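Local coordinates for phenylacetic acid degradation-related protein (Silicibacter sp., PDB 2QWZ) that probably hydrolyses thioesters, most likely those of acyl-coenzyme A, as a hot-dog-fold member of the thioesterase superfamily related to phenylacetic acid degradation proteins, at residues 41-45 with 57-63; 116-122 with 134-140; 80-85 with 149-153. All coordinates share one frame; numbering follows the deposited sequence.

Interaction 1: residues 41-45 with 57-63; sequences QGEFS and RLNVQER. With ACT (acetate ion), chain E.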
loop_
_atom_site.group_PDB
_atom_site.type_symbol
_atom_site.label_atom_id
_atom_site.label_comp_id
_atom_site.label_asym_id
_atom_site.label_seq_id
_atom_site.Cartn_x
_atom_site.Cartn_y
_atom_site.Cartn_z
ATOM N N GLN A 41 25.883 -6.916 -9.280
ATOM C CA GLN A 41 27.085 -6.399 -9.929
ATOM C C GLN A 41 26.778 -6.228 -11.413
ATOM O O GLN A 41 26.370 -7.190 -12.091
ATOM C CB GLN A 41 28.282 -7.339 -9.732
ATOM N N GLY A 42 26.928 -4.993 -11.890
ATOM C CA GLY A 42 26.596 -4.643 -13.260
ATOM C C GLY A 42 25.293 -3.886 -13.403
ATOM O O GLY A 42 25.123 -3.120 -14.357
ATOM N N GLU A 43 24.349 -4.096 -12.492
ATOM C CA GLU A 43 23.037 -3.443 -12.631
ATOM C C GLU A 43 22.854 -2.314 -11.631
ATOM O O GLU A 43 22.422 -1.232 -12.010
ATOM C CB GLU A 43 21.886 -4.436 -12.466
ATOM C CG GLU A 43 20.540 -3.769 -12.714
ATOM C CD GLU A 43 19.361 -4.693 -12.587
ATOM O OE1 GLU A 43 19.533 -5.826 -12.085
ATOM O OE2 GLU A 43 18.245 -4.265 -12.971
ATOM N N PHE A 44 23.162 -2.599 -10.364
ATOM C CA PHE A 44 22.981 -1.659 -9.238
ATOM C C PHE A 44 24.301 -1.211 -8.604
ATOM O O PHE A 44 25.128 -2.048 -8.269
ATOM C CB PHE A 44 22.069 -2.286 -8.170
ATOM C CG PHE A 44 20.649 -2.515 -8.660
ATOM C CD1 PHE A 44 19.869 -1.446 -9.094
ATOM C CD2 PHE A 44 20.116 -3.773 -8.730
ATOM C CE1 PHE A 44 18.583 -1.647 -9.555
ATOM C CE2 PHE A 44 18.843 -3.977 -9.180
ATOM C CZ PHE A 44 18.073 -2.919 -9.608
ATOM N N SER A 45 24.487 0.107 -8.463
ATOM C CA SER A 45 25.639 0.669 -7.752
ATOM C C SER A 45 25.237 1.826 -6.824
ATOM O O SER A 45 24.300 2.555 -7.111
ATOM C CB SER A 45 26.734 1.099 -8.736
ATOM O OG SER A 45 26.280 2.132 -9.631
ATOM N N ARG A 57 21.972 3.573 -8.027
ATOM C CA ARG A 57 21.898 3.708 -9.485
ATOM C C ARG A 57 21.543 2.365 -10.090
ATOM O O ARG A 57 22.107 1.324 -9.693
ATOM C CB ARG A 57 23.250 4.146 -10.048
ATOM C CG ARG A 57 23.253 4.463 -11.552
ATOM C CD ARG A 57 24.628 4.963 -11.999
ATOM N NE ARG A 57 24.847 6.291 -11.466
ATOM C CZ ARG A 57 24.503 7.405 -12.090
ATOM N NH1 ARG A 57 23.963 7.366 -13.301
ATOM N NH2 ARG A 57 24.680 8.553 -11.482
ATOM N N LEU A 58 20.583 2.393 -11.014
ATOM C CA LEU A 58 20.347 1.282 -11.921
ATOM C C LEU A 58 20.964 1.684 -13.248
ATOM O O LEU A 58 20.514 2.654 -13.901
ATOM C CB LEU A 58 18.847 1.001 -12.097
ATOM C CG LEU A 58 18.293 -0.156 -12.943
ATOM C CD1 LEU A 58 16.774 -0.334 -12.632
ATOM C CD2 LEU A 58 18.474 0.055 -14.417
ATOM N N ASN A 59 21.981 0.929 -13.646
ATOM C CA ASN A 59 22.636 1.102 -14.953
ATOM C C ASN A 59 21.732 0.614 -16.076
ATOM O O ASN A 59 21.628 -0.577 -16.299
ATOM C CB ASN A 59 23.961 0.320 -14.944
ATOM C CG ASN A 59 24.705 0.355 -16.279
ATOM O OD1 ASN A 59 24.408 1.152 -17.177
ATOM N ND2 ASN A 59 25.710 -0.507 -16.392
ATOM N N VAL A 60 21.089 1.543 -16.779
ATOM C CA VAL A 60 20.065 1.223 -17.783
ATOM C C VAL A 60 20.627 0.415 -18.968
ATOM O O VAL A 60 19.926 -0.388 -19.588
ATOM C CB VAL A 60 19.342 2.496 -18.300
ATOM C CG1 VAL A 60 20.261 3.316 -19.163
ATOM C CG2 VAL A 60 18.066 2.138 -19.096
ATOM N N GLN A 61 21.894 0.606 -19.264
ATOM C CA GLN A 61 22.528 -0.150 -20.321
ATOM C C GLN A 61 22.493 -1.656 -20.074
ATOM O O GLN A 61 22.259 -2.407 -21.004
ATOM C CB GLN A 61 23.967 0.312 -20.504
ATOM C CG GLN A 61 24.562 -0.118 -21.826
ATOM C CD GLN A 61 26.052 -0.128 -21.773
ATOM O OE1 GLN A 61 26.718 0.665 -22.453
ATOM N NE2 GLN A 61 26.600 -1.016 -20.936
ATOM N N GLU A 62 22.708 -2.081 -18.826
ATOM C CA GLU A 62 22.676 -3.487 -18.448
ATOM C C GLU A 62 21.339 -4.188 -18.716
ATOM O O GLU A 62 21.244 -5.410 -18.595
ATOM C CB GLU A 62 23.026 -3.605 -16.966
ATOM C CG GLU A 62 23.175 -5.026 -16.437
ATOM C CD GLU A 62 21.867 -5.656 -15.981
ATOM O OE1 GLU A 62 20.858 -4.935 -15.834
ATOM O OE2 GLU A 62 21.850 -6.883 -15.768
ATOM N N ARG A 63 20.310 -3.413 -19.054
ATOM C CA ARG A 63 18.972 -3.922 -19.312
ATOM C C ARG A 63 18.744 -4.209 -20.792
ATOM O O ARG A 63 17.734 -4.804 -21.160
ATOM C CB ARG A 63 17.931 -2.887 -18.869
ATOM C CG ARG A 63 17.988 -2.485 -17.409
ATOM C CD ARG A 63 17.129 -3.372 -16.576
ATOM N NE ARG A 63 17.841 -4.559 -16.125
ATOM C CZ ARG A 63 17.301 -5.764 -15.973
ATOM N NH1 ARG A 63 16.028 -5.990 -16.250
ATOM N NH2 ARG A 63 18.061 -6.765 -15.552
HETATM C C ACT E . 13.538 -3.982 -18.047
HETATM O O ACT E . 14.345 -4.909 -18.260
HETATM O OXT ACT E . 13.770 -3.271 -17.036
HETATM C CH3 ACT E . 12.395 -3.785 -19.015
#

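Interaction 2: residues 116-122 with 134-140; sequences DLLGQAR and DILLFSE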
loop_
_atom_site.group_PDB
_atom_site.type_symbol
_atom_site.label_atom_id
_atom_site.label_comp_id
_atom_site.label_asym_id
_atom_site.label_seq_id
_atom_site.Cartn_x
_atom_site.Cartn_y
_atom_site.Cartn_z
ATOM N N ASP A 116 19.990 6.318 -16.821
ATOM C CA ASP A 116 19.974 5.535 -15.593
ATOM C C ASP A 116 18.850 6.035 -14.730
ATOM O O ASP A 116 18.360 7.158 -14.889
ATOM C CB ASP A 116 21.280 5.646 -14.814
ATOM C CG ASP A 116 22.448 5.030 -15.533
ATOM O OD1 ASP A 116 22.273 4.282 -16.516
ATOM O OD2 ASP A 116 23.556 5.335 -15.109
ATOM N N LEU A 117 18.429 5.151 -13.832
ATOM C CA LEU A 117 17.388 5.437 -12.875
ATOM C C LEU A 117 18.074 5.574 -11.530
ATOM O O LEU A 117 18.897 4.735 -11.171
ATOM C CB LEU A 117 16.384 4.288 -12.847
ATOM C CG LEU A 117 14.920 4.652 -12.936
ATOM C CD1 LEU A 117 14.656 5.434 -14.244
ATOM C CD2 LEU A 117 14.107 3.384 -12.837
ATOM N N LEU A 118 17.733 6.636 -10.798
ATOM C CA LEU A 118 18.279 6.867 -9.481
ATOM C C LEU A 118 17.147 6.681 -8.494
ATOM O O LEU A 118 16.009 7.139 -8.743
ATOM C CB LEU A 118 18.832 8.290 -9.382
ATOM C CG LEU A 118 19.881 8.675 -10.415
ATOM C CD1 LEU A 118 20.351 10.061 -10.093
ATOM C CD2 LEU A 118 21.041 7.692 -10.427
ATOM N N GLY A 119 17.459 5.961 -7.416
ATOM C CA GLY A 119 16.622 5.864 -6.254
ATOM C C GLY A 119 17.207 6.541 -5.022
ATOM O O GLY A 119 18.272 6.169 -4.514
ATOM N N GLN A 120 16.483 7.529 -4.515
ATOM C CA GLN A 120 16.880 8.262 -3.317
ATOM C C GLN A 120 16.049 7.780 -2.148
ATOM O O GLN A 120 14.924 8.186 -1.979
ATOM C CB GLN A 120 16.771 9.773 -3.570
ATOM C CG GLN A 120 17.595 10.183 -4.822
ATOM C CD GLN A 120 17.570 11.688 -5.190
ATOM O OE1 GLN A 120 18.344 12.142 -6.066
ATOM N NE2 GLN A 120 16.711 12.459 -4.521
ATOM N N ALA A 121 16.600 6.856 -1.363
ATOM C CA ALA A 121 15.908 6.247 -0.235
ATOM C C ALA A 121 16.168 7.005 1.066
ATOM O O ALA A 121 17.225 7.623 1.248
ATOM C CB ALA A 121 16.334 4.761 -0.081
ATOM N N ARG A 122 15.199 6.959 1.979
ATOM C CA ARG A 122 15.465 7.334 3.350
ATOM C C ARG A 122 14.929 6.322 4.328
ATOM O O ARG A 122 13.908 5.688 4.095
ATOM C CB ARG A 122 14.979 8.735 3.657
ATOM C CG ARG A 122 13.564 8.880 3.806
ATOM C CD ARG A 122 13.105 10.309 3.588
ATOM N NE ARG A 122 11.659 10.269 3.441
ATOM C CZ ARG A 122 10.862 11.321 3.351
ATOM N NH1 ARG A 122 11.328 12.569 3.467
ATOM N NH2 ARG A 122 9.572 11.104 3.188
ATOM N N ASP A 134 11.419 4.760 2.815
ATOM C CA ASP A 134 10.797 5.106 1.567
ATOM C C ASP A 134 11.818 5.656 0.552
ATOM O O ASP A 134 13.016 5.749 0.860
ATOM C CB ASP A 134 9.573 6.000 1.817
ATOM C CG ASP A 134 9.921 7.379 2.282
ATOM O OD1 ASP A 134 11.060 7.785 2.121
ATOM O OD2 ASP A 134 9.030 8.066 2.799
ATOM N N ILE A 135 11.358 5.934 -0.670
ATOM C CA ILE A 135 12.258 6.158 -1.797
ATOM C C ILE A 135 11.511 6.907 -2.933
ATOM O O ILE A 135 10.347 6.650 -3.143
ATOM C CB ILE A 135 12.836 4.821 -2.309
ATOM C CG1 ILE A 135 13.858 5.018 -3.429
ATOM C CG2 ILE A 135 11.761 3.876 -2.714
ATOM C CD1 ILE A 135 14.903 3.921 -3.490
ATOM N N LEU A 136 12.192 7.856 -3.570
ATOM C CA LEU A 136 11.761 8.487 -4.847
ATOM C C LEU A 136 12.706 8.045 -5.972
ATOM O O LEU A 136 13.931 8.101 -5.821
ATOM C CB LEU A 136 11.800 9.990 -4.747
ATOM C CG LEU A 136 10.742 10.646 -3.850
ATOM C CD1 LEU A 136 10.965 12.125 -3.840
ATOM C CD2 LEU A 136 9.318 10.358 -4.279
ATOM N N LEU A 137 12.122 7.625 -7.093
ATOM C CA LEU A 137 12.843 7.184 -8.257
ATOM C C LEU A 137 12.793 8.316 -9.292
ATOM O O LEU A 137 11.746 8.912 -9.512
ATOM C CB LEU A 137 12.180 5.980 -8.885
ATOM C CG LEU A 137 12.468 4.648 -8.151
ATOM C CD1 LEU A 137 12.056 4.824 -6.792
ATOM C CD2 LEU A 137 11.672 3.563 -8.831
ATOM N N PHE A 138 13.926 8.525 -9.943
ATOM C CA PHE A 138 14.127 9.604 -10.869
ATOM C C PHE A 138 14.779 8.996 -12.091
ATOM O O PHE A 138 15.600 8.084 -11.965
ATOM C CB PHE A 138 15.086 10.615 -10.229
ATOM C CG PHE A 138 14.511 11.352 -9.048
ATOM C CD1 PHE A 138 13.688 12.411 -9.233
ATOM C CD2 PHE A 138 14.722 10.915 -7.769
ATOM C CE1 PHE A 138 13.140 13.125 -8.152
ATOM C CE2 PHE A 138 14.163 11.583 -6.679
ATOM C CZ PHE A 138 13.387 12.702 -6.872
ATOM N N SER A 139 14.424 9.491 -13.272
ATOM C CA SER A 139 15.330 9.374 -14.399
ATOM C C SER A 139 16.404 10.439 -14.187
ATOM O O SER A 139 16.104 11.600 -13.994
ATOM C CB SER A 139 14.615 9.548 -15.753
ATOM O OG SER A 139 13.927 8.340 -16.103
ATOM N N GLU A 140 17.665 10.041 -14.203
ATOM C CA GLU A 140 18.731 10.940 -13.825
ATOM C C GLU A 140 18.683 12.213 -14.668
ATOM O O GLU A 140 18.698 12.130 -15.877
ATOM C CB GLU A 140 20.054 10.237 -14.006
ATOM C CG GLU A 140 21.263 11.064 -13.645
ATOM C CD GLU A 140 22.526 10.208 -13.604
ATOM O OE1 GLU A 140 22.648 9.265 -14.449
ATOM O OE2 GLU A 140 23.432 10.561 -12.822
#

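Interaction 3: residues 80-85 with 149-153; sequences ADVSVY and STMTY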
loop_
_atom_site.group_PDB
_atom_site.type_symbol
_atom_site.label_atom_id
_atom_site.label_comp_id
_atom_site.label_asym_id
_atom_site.label_seq_id
_atom_site.Cartn_x
_atom_site.Cartn_y
_atom_site.Cartn_z
ATOM N N ALA A 80 13.936 0.046 -5.921
ATOM C CA ALA A 80 13.365 0.545 -4.706
ATOM C C ALA A 80 13.782 -0.409 -3.566
ATOM O O ALA A 80 14.205 0.036 -2.516
ATOM C CB ALA A 80 11.842 0.633 -4.809
ATOM N N ASP A 81 13.641 -1.701 -3.786
ATOM C CA ASP A 81 13.941 -2.734 -2.736
ATOM C C ASP A 81 15.416 -2.876 -2.430
ATOM O O ASP A 81 15.781 -2.994 -1.282
ATOM C CB ASP A 81 13.316 -4.069 -3.190
ATOM C CG ASP A 81 13.555 -5.247 -2.207
ATOM O OD1 ASP A 81 13.820 -5.087 -1.001
ATOM O OD2 ASP A 81 13.461 -6.361 -2.700
ATOM N N VAL A 82 16.287 -2.872 -3.437
ATOM C CA VAL A 82 17.728 -2.917 -3.170
ATOM C C VAL A 82 18.219 -1.698 -2.378
ATOM O O VAL A 82 19.028 -1.855 -1.451
ATOM C CB VAL A 82 18.622 -3.190 -4.477
ATOM C CG1 VAL A 82 18.811 -1.936 -5.340
ATOM C CG2 VAL A 82 20.001 -3.807 -4.079
ATOM N N SER A 83 17.711 -0.508 -2.711
ATOM C CA SER A 83 18.050 0.709 -2.020
ATOM C C SER A 83 17.746 0.698 -0.527
ATOM O O SER A 83 18.571 1.108 0.273
ATOM C CB SER A 83 17.289 1.893 -2.645
ATOM O OG SER A 83 17.607 2.019 -4.029
ATOM N N VAL A 84 16.537 0.317 -0.139
ATOM C CA VAL A 84 16.172 0.373 1.270
ATOM C C VAL A 84 16.842 -0.776 2.008
ATOM O O VAL A 84 17.295 -0.595 3.123
ATOM C CB VAL A 84 14.648 0.417 1.484
ATOM C CG1 VAL A 84 14.347 0.597 2.878
ATOM C CG2 VAL A 84 14.025 1.620 0.695
ATOM N N TYR A 85 16.932 -1.926 1.366
ATOM C CA TYR A 85 17.604 -3.067 1.949
ATOM C C TYR A 85 19.054 -2.728 2.280
ATOM O O TYR A 85 19.528 -3.029 3.357
ATOM C CB TYR A 85 17.574 -4.247 0.982
ATOM C CG TYR A 85 18.321 -5.445 1.532
ATOM C CD1 TYR A 85 17.729 -6.278 2.450
ATOM C CD2 TYR A 85 19.640 -5.717 1.143
ATOM C CE1 TYR A 85 18.428 -7.390 2.986
ATOM C CE2 TYR A 85 20.339 -6.795 1.658
ATOM C CZ TYR A 85 19.733 -7.634 2.574
ATOM O OH TYR A 85 20.456 -8.696 3.069
ATOM N N SER A 149 8.002 4.917 -3.528
ATOM C CA SER A 149 7.820 3.602 -2.901
ATOM C C SER A 149 8.090 3.620 -1.430
ATOM O O SER A 149 8.800 4.480 -0.974
ATOM C CB SER A 149 8.765 2.572 -3.548
ATOM O OG SER A 149 8.602 1.292 -3.010
ATOM N N THR A 150 7.498 2.650 -0.709
ATOM C CA THR A 150 7.715 2.415 0.685
ATOM C C THR A 150 8.050 0.944 0.790
ATOM O O THR A 150 7.392 0.102 0.166
ATOM C CB THR A 150 6.452 2.673 1.542
ATOM O OG1 THR A 150 5.952 3.996 1.275
ATOM C CG2 THR A 150 6.767 2.587 2.989
HETATM N N MSE A 151 9.118 0.650 1.488
HETATM C CA MSE A 151 9.516 -0.725 1.695
HETATM C C MSE A 151 9.606 -0.913 3.141
HETATM O O MSE A 151 10.150 -0.038 3.817
HETATM C CB MSE A 151 10.901 -1.001 1.122
HETATM C CG MSE A 151 11.034 -0.889 -0.393
HETATM SE SE MSE A 151 10.208 -2.207 -1.480
HETATM C CE MSE A 151 10.569 -3.810 -0.308
ATOM N N THR A 152 9.150 -2.092 3.597
ATOM C CA THR A 152 9.201 -2.536 4.980
ATOM C C THR A 152 9.829 -3.943 5.050
ATOM O O THR A 152 9.537 -4.799 4.204
ATOM C CB THR A 152 7.758 -2.630 5.547
ATOM O OG1 THR A 152 7.076 -1.384 5.368
ATOM C CG2 THR A 152 7.741 -2.948 6.960
ATOM N N TYR A 153 10.641 -4.169 6.094
ATOM C CA TYR A 153 11.432 -5.369 6.282
ATOM C C TYR A 153 11.248 -5.909 7.679
ATOM O O TYR A 153 11.209 -5.155 8.640
ATOM C CB TYR A 153 12.945 -5.083 6.077
ATOM C CG TYR A 153 13.206 -4.548 4.718
ATOM C CD1 TYR A 153 13.062 -3.207 4.451
ATOM C CD2 TYR A 153 13.568 -5.391 3.681
ATOM C CE1 TYR A 153 13.241 -2.722 3.178
ATOM C CE2 TYR A 153 13.800 -4.900 2.419
ATOM C CZ TYR A 153 13.603 -3.585 2.170
ATOM O OH TYR A 153 13.790 -3.130 0.902
#

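Interaction 1: residues 41-45 with 57-63
Phe44 faces Leu58 in a non-hydrogen-bonded antiparallel pair, and next to it Ser45 and Arg57 form a hydrogen-bonded one, its two bonds running Arg57 N to Ser45 O (2.7 Å) and Ser45 N to Arg57 O. These are the ends of the two strands of a beta hairpin, and the tight part of the contact lies here. The Phe44 ring, its CG beside the backbone N (chi1 -65°), lays CE1 against CB of Leu58 at 3.7 Å, while Glu43 CG covers the centre of one ring face. Asn59 N, bonded to Glu43 O at 2.7 Å, carries the pairing one residue past the strands. Beyond it the packing gives way to charges on the more open side: the Asn59 ND2 bond to Gly42 O is weak, and Glu43, Glu62 and Arg63 form a salt-bridge network. Glu62 OE1 accepts a hydrogen bond from Arg63 NE at 3.1 Å, lying in the guanidinium plane, with NE on the syn side of the carboxylate. Glu43, stretched out from CG, instead sets OE2 over a guanidinium face, 3.2 Å from Arg63 NE, an attraction of charge without a directed N-H. Arg63 NH1 reaches an acetate, hydrogen-bonding its O at 2.8 Å; Ser75 and Ser72 hold the same ion. With an alanine in place of Arg63, two carboxylates, Glu43 OE2 and Glu62 OE1 only 3.9 Å apart, would probably lose the positive charge they share, and the acetate a donor. Phe44 packs onto Ala78, Leu79 and Val82 of helix 73-92, whereas the backbone of Leu58 is bonded to Leu117 of strand 117-126, the next strand of the sheet.

Interaction 2: residues 116-122 with 134-140
Strands 117-122 and 134-139 run antiparallel, their axes 4.5 Å apart at closest approach and 161° between their directions, as the two arms of a beta hairpin in the middle of the hot-dog sheet. Leu118 with Phe138, Gln120 with Leu136 and Arg122 with Asp134 are the hydrogen-bonded pairs, each with two backbone bonds; Glu140 N to Asp116 O adds one more past the strand ends. In the Gln120-Leu136 pair, the bond from Leu136 N comes from above the carbonyl plane of Gln120. The non-hydrogen-bonded pairs put Leu117, Ala121, Ile135 and Leu137 on the face covered by helix 73-92. Ile135 CD1 lies 3.8 Å from both Gly119 CA and Ala121 CB, and the close fit of that methyl over Gly119 is consistent with a glycine at this position. On the other face Gln120 crosses Phe138 at about a right angle, the amide NE2 3.5 Å from ring atom CE2. Leu118 CD1 rests on Glu140 CG at 3.8 Å. The Asp116 and Glu140 side chains lie side by side, pointing the same way, and the carboxylates of both are bound by Arg57, which probably offsets their mutual repulsion. Farther along, Arg122 packs on Leu136 of the second subunit, and its NH2 hydrogen-bonds a glycerol. The arginine chain, extended from CG to NE, brings the guanidinium side-on to Asp134, the two planes nearly coplanar. NE meets the syn lone pair of Asp134 OD1 at 2.9 Å, that oxygen lying 24° out of the guanidinium plane, while NH2 meets the syn lone pair of Asp134 OD2 at 3.1 Å, with OD2 almost exactly in the plane.

Interaction 3: residues 80-85 with 149-153
Tyr153 OH sits between two oxygens of Asp81, 2.7 Å from the carboxylate OD1 and 3.0 Å from the backbone O, with a single proton to give and either acceptor within its reach. The carboxylate and the ring are turned only 26° from each other, and OD1 comes to the ring edge near its plane. Asp81 CG, anti to the backbone N (chi1 179°), brings OD1 to the strand although the side chain starts off along its flank. Beside the hydroxyl, Val84 CG1 packs on ring atom CE1 of Tyr153 at 3.5 Å, and Tyr85 CB approaches CE2. Met151, a selenomethionine, fills the next helix-facing position of the strand: its CB lies 4.0 Å from Val84 CB, and bends at chi2 and chi3 turn the chain along the helix toward Asp81, so that CE touches Asp81 OD1 at 3.6 Å. Ala80 CB meets Ser149 OG at 3.8 Å. This is the hot-dog arrangement, a long central helix cradled by an antiparallel sheet, here with short segments of helix 73-92 and strand 147-154 at 53° and 8.6 Å between axes. Ser149, Met151 and Tyr153 point toward the helix, and Thr150 and Thr152 away, where they pack on Arg148 and Asp106 of the second subunit. Further out, Ser149 OG is hydrogen-bonded to Ser104 O in strand 99-107, whose Thr100 also touches Asp81, Met151 and Tyr153. The Asp81 O that Tyr153 approaches is in addition the acceptor for Tyr85 N in the helix, at 3.1 Å.

In the fold
From the N terminus, interaction 1 comes first: it closes the short hairpin of strands 44-49 and 53-58 before helix 73-92 begins. Interaction 3 then opens in that helix and closes only when strand 147-154 returns beneath it, a loop of 63 residues. Interaction 2, the hairpin of strands 117-126 and 130-139, falls wholly within that span, so the two nest and none cross. All three reach one sheet. Arg57 bridges interactions 1 and 2 through salt bridges to Asp116 and Glu140; Ile135 joins interaction 2 to 3, packing on Ala80 and Ser83. Phe44 against Val82 links the first hairpin to the helix.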